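Local structure of fructose-bisphosphatase (Pyrococcus horikoshii, 1VDW) at residues T200-G205 with V234-A239. The protein probably hydrolyses fructose 1,6-bisphosphate to fructose 6-phosphate and phosphate with the help of magnesium, as a homodimer of the inositol monophosphatase superfamily. Sequence-based numbering, arbitrary orientation.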
ATOM      1  N   THR A 200       4.228   0.565 -20.896  1.00 13.59           N
ATOM      2  CA  THR A 200       3.019   1.313 -20.567  1.00 14.09           C
ATOM      3  C   THR A 200       2.838   1.492 -19.057  1.00 13.56           C
ATOM      4  O   THR A 200       2.242   2.476 -18.605  1.00 13.72           O
ATOM      5  CB  THR A 200       1.769   0.618 -21.147  1.00 15.10           C
ATOM      6  OG1 THR A 200       1.791  -0.775 -20.802  1.00 16.90           O
ATOM      7  CG2 THR A 200       1.744   0.756 -22.664  1.00 17.83           C
ATOM      8  N   ASP A 201       3.356   0.544 -18.280  1.00 12.40           N
ATOM      9  CA  ASP A 201       3.244   0.608 -16.825  1.00 12.13           C
ATOM     10  C   ASP A 201       4.164   1.649 -16.208  1.00 10.81           C
ATOM     11  O   ASP A 201       3.809   2.313 -15.232  1.00 11.63           O
ATOM     12  CB  ASP A 201       3.622  -0.731 -16.178  1.00 12.60           C
ATOM     13  CG  ASP A 201       2.659  -1.845 -16.505  1.00 13.61           C
ATOM     14  OD1 ASP A 201       1.434  -1.611 -16.473  1.00 14.95           O
ATOM     15  OD2 ASP A 201       3.137  -2.972 -16.768  1.00 14.82           O
ATOM     16  N   ILE A 202       5.348   1.795 -16.790  1.00 11.75           N
ATOM     17  CA  ILE A 202       6.358   2.674 -16.226  1.00 11.31           C
ATOM     18  C   ILE A 202       6.694   3.987 -16.909  1.00 11.03           C
ATOM     19  O   ILE A 202       7.404   4.804 -16.336  1.00 10.85           O
ATOM     20  CB  ILE A 202       7.692   1.912 -16.076  1.00 12.37           C
ATOM     21  CG1 ILE A 202       8.219   1.517 -17.460  1.00 14.44           C
ATOM     22  CG2 ILE A 202       7.488   0.664 -15.225  1.00 13.62           C
ATOM     23  CD1 ILE A 202       9.627   0.957 -17.449  1.00 17.81           C
ATOM     24  N   ALA A 203       6.195   4.200 -18.120  1.00 11.11           N
ATOM     25  CA  ALA A 203       6.542   5.408 -18.854  1.00 11.10           C
ATOM     26  C   ALA A 203       6.425   6.717 -18.081  1.00  9.34           C
ATOM     27  O   ALA A 203       7.400   7.451 -17.947  1.00 10.50           O
ATOM     28  CB  ALA A 203       5.729   5.482 -20.142  1.00 12.42           C
ATOM     29  N   ALA A 204       5.240   7.013 -17.565  1.00 10.36           N
ATOM     30  CA  ALA A 204       5.053   8.260 -16.837  1.00  9.44           C
ATOM     31  C   ALA A 204       5.894   8.317 -15.565  1.00  9.06           C
ATOM     32  O   ALA A 204       6.497   9.342 -15.253  1.00  9.71           O
ATOM     33  CB  ALA A 204       3.578   8.457 -16.501  1.00 10.74           C
ATOM     34  N   GLY A 205       5.927   7.213 -14.830  1.00  8.94           N
ATOM     35  CA  GLY A 205       6.694   7.168 -13.599  1.00  9.50           C
ATOM     36  C   GLY A 205       8.166   7.426 -13.834  1.00  9.22           C
ATOM     37  O   GLY A 205       8.818   8.092 -13.035  1.00  9.91           O
ATOM     38  N   VAL A 234       9.863  -5.368 -19.124  1.00 19.28           N
ATOM     39  CA  VAL A 234      10.920  -4.532 -18.585  1.00 18.79           C
ATOM     40  C   VAL A 234      11.136  -4.704 -17.086  1.00 17.22           C
ATOM     41  O   VAL A 234      10.206  -5.008 -16.334  1.00 17.68           O
ATOM     42  CB  VAL A 234      10.634  -3.033 -18.874  1.00 20.00           C
ATOM     43  CG1 VAL A 234       9.303  -2.632 -18.263  0.50 20.18           C
ATOM     44  CG2 VAL A 234      11.757  -2.166 -18.324  0.50 19.66           C
ATOM     45  N   ASN A 235      12.382  -4.519 -16.671  1.00 16.48           N
ATOM     46  CA  ASN A 235      12.771  -4.596 -15.270  1.00 16.51           C
ATOM     47  C   ASN A 235      13.366  -3.246 -14.935  1.00 17.36           C
ATOM     48  O   ASN A 235      14.063  -2.648 -15.758  1.00 19.99           O
ATOM     49  CB  ASN A 235      13.827  -5.675 -15.053  1.00 17.70           C
ATOM     50  CG  ASN A 235      13.295  -7.059 -15.297  1.00 18.43           C
ATOM     51  OD1 ASN A 235      12.356  -7.499 -14.638  1.00 18.43           O
ATOM     52  ND2 ASN A 235      13.890  -7.760 -16.255  1.00 22.85           N
ATOM     53  N   ILE A 236      13.097  -2.755 -13.735  1.00 15.67           N
ATOM     54  CA  ILE A 236      13.637  -1.467 -13.356  1.00 15.10           C
ATOM     55  C   ILE A 236      14.257  -1.424 -11.971  1.00 13.45           C
ATOM     56  O   ILE A 236      13.818  -2.106 -11.039  1.00 13.47           O
ATOM     57  CB  ILE A 236      12.563  -0.362 -13.418  1.00 17.81           C
ATOM     58  CG1 ILE A 236      11.420  -0.696 -12.455  1.00 16.86           C
ATOM     59  CG2 ILE A 236      12.054  -0.207 -14.846  1.00 20.07           C
ATOM     60  CD1 ILE A 236      10.374   0.404 -12.339  1.00 20.00           C
ATOM     61  N   ILE A 237      15.309  -0.624 -11.869  1.00 13.44           N
ATOM     62  CA  ILE A 237      15.986  -0.375 -10.615  1.00 13.82           C
ATOM     63  C   ILE A 237      16.116   1.144 -10.630  1.00 13.37           C
ATOM     64  O   ILE A 237      16.974   1.699 -11.326  1.00 14.20           O
ATOM     65  CB  ILE A 237      17.387  -1.018 -10.547  1.00 15.70           C
ATOM     66  CG1 ILE A 237      17.280  -2.542 -10.655  1.00 18.29           C
ATOM     67  CG2 ILE A 237      18.049  -0.652  -9.231  1.00 18.13           C
ATOM     68  CD1 ILE A 237      16.976  -3.057 -12.048  1.00 19.98           C
ATOM     69  N   ALA A 238      15.224   1.808  -9.904  1.00 12.53           N
ATOM     70  CA  ALA A 238      15.202   3.264  -9.826  1.00 11.98           C
ATOM     71  C   ALA A 238      15.587   3.674  -8.415  1.00 12.21           C
ATOM     72  O   ALA A 238      15.089   3.099  -7.442  1.00 13.27           O
ATOM     73  CB  ALA A 238      13.810   3.785 -10.170  1.00 13.43           C
ATOM     74  N   ALA A 239      16.458   4.667  -8.289  1.00 11.42           N
ATOM     75  CA  ALA A 239      16.891   5.093  -6.969  1.00 11.48           C
ATOM     76  C   ALA A 239      17.265   6.560  -6.894  1.00 12.12           C
ATOM     77  O   ALA A 239      17.420   7.236  -7.912  1.00 13.36           O
ATOM     78  CB  ALA A 239      18.070   4.231  -6.506  1.00 13.39           C
TER
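A chi1 of 64° tucks CG1 of Ile202 in between the two main-chain bonds at CA, and an extended chi2 (171°) then carries CD1 out from helix 199-211 to strand 234-239. Ile236 has nearly the same torsions, chi1 60° and an extended second bond, but lies head to tail against it. The two isoleucines run antiparallel alongside one another, each one's CD1 lying by the other's CG2: CD1 of Ile202 rests on CG2 of Ile236 at 3.7 Å, while CG2 of Ile202 meets CD1 of Ile236 more loosely, at 4.1 Å. Val234 comes from the same side of the strand, two residues earlier, and faces Ile202 tip to tip. In the conformer described, its two methyls receive the single CD1 of Ile202, CG1 at 3.7 Å and CG2 at 3.9 Å. A long branched side chain suits the helix position, since it must bridge backbones whose closest CA atoms, those of Ile202 and Val234, stand 8.8 Å apart; the shorter valine suffices opposite its tip. Between Val234 and Ile236, Asn235 points away from the helix, as expected of an alternating strand, and its OD1 accepts a hydrogen bond from the backbone N of Asn195. Leu197 packs against all three aliphatic side chains, and Ile175 of helix 175-184 and Ile226 add to the cover of Ile202. Ile202 in this way brings its helix against one face of the five-stranded sheet, while Ile237 on the other face meets helix 242-250. Next to Ile202, Asp201 is a predicted ligand of the catalytic magnesium, and its OD2 accepts a hydrogen bond from the N of Arg198. Joined by methyl groups alone, these two segments rely on shape and the exclusion of water, contacts that lack the directionality of hydrogen bonds.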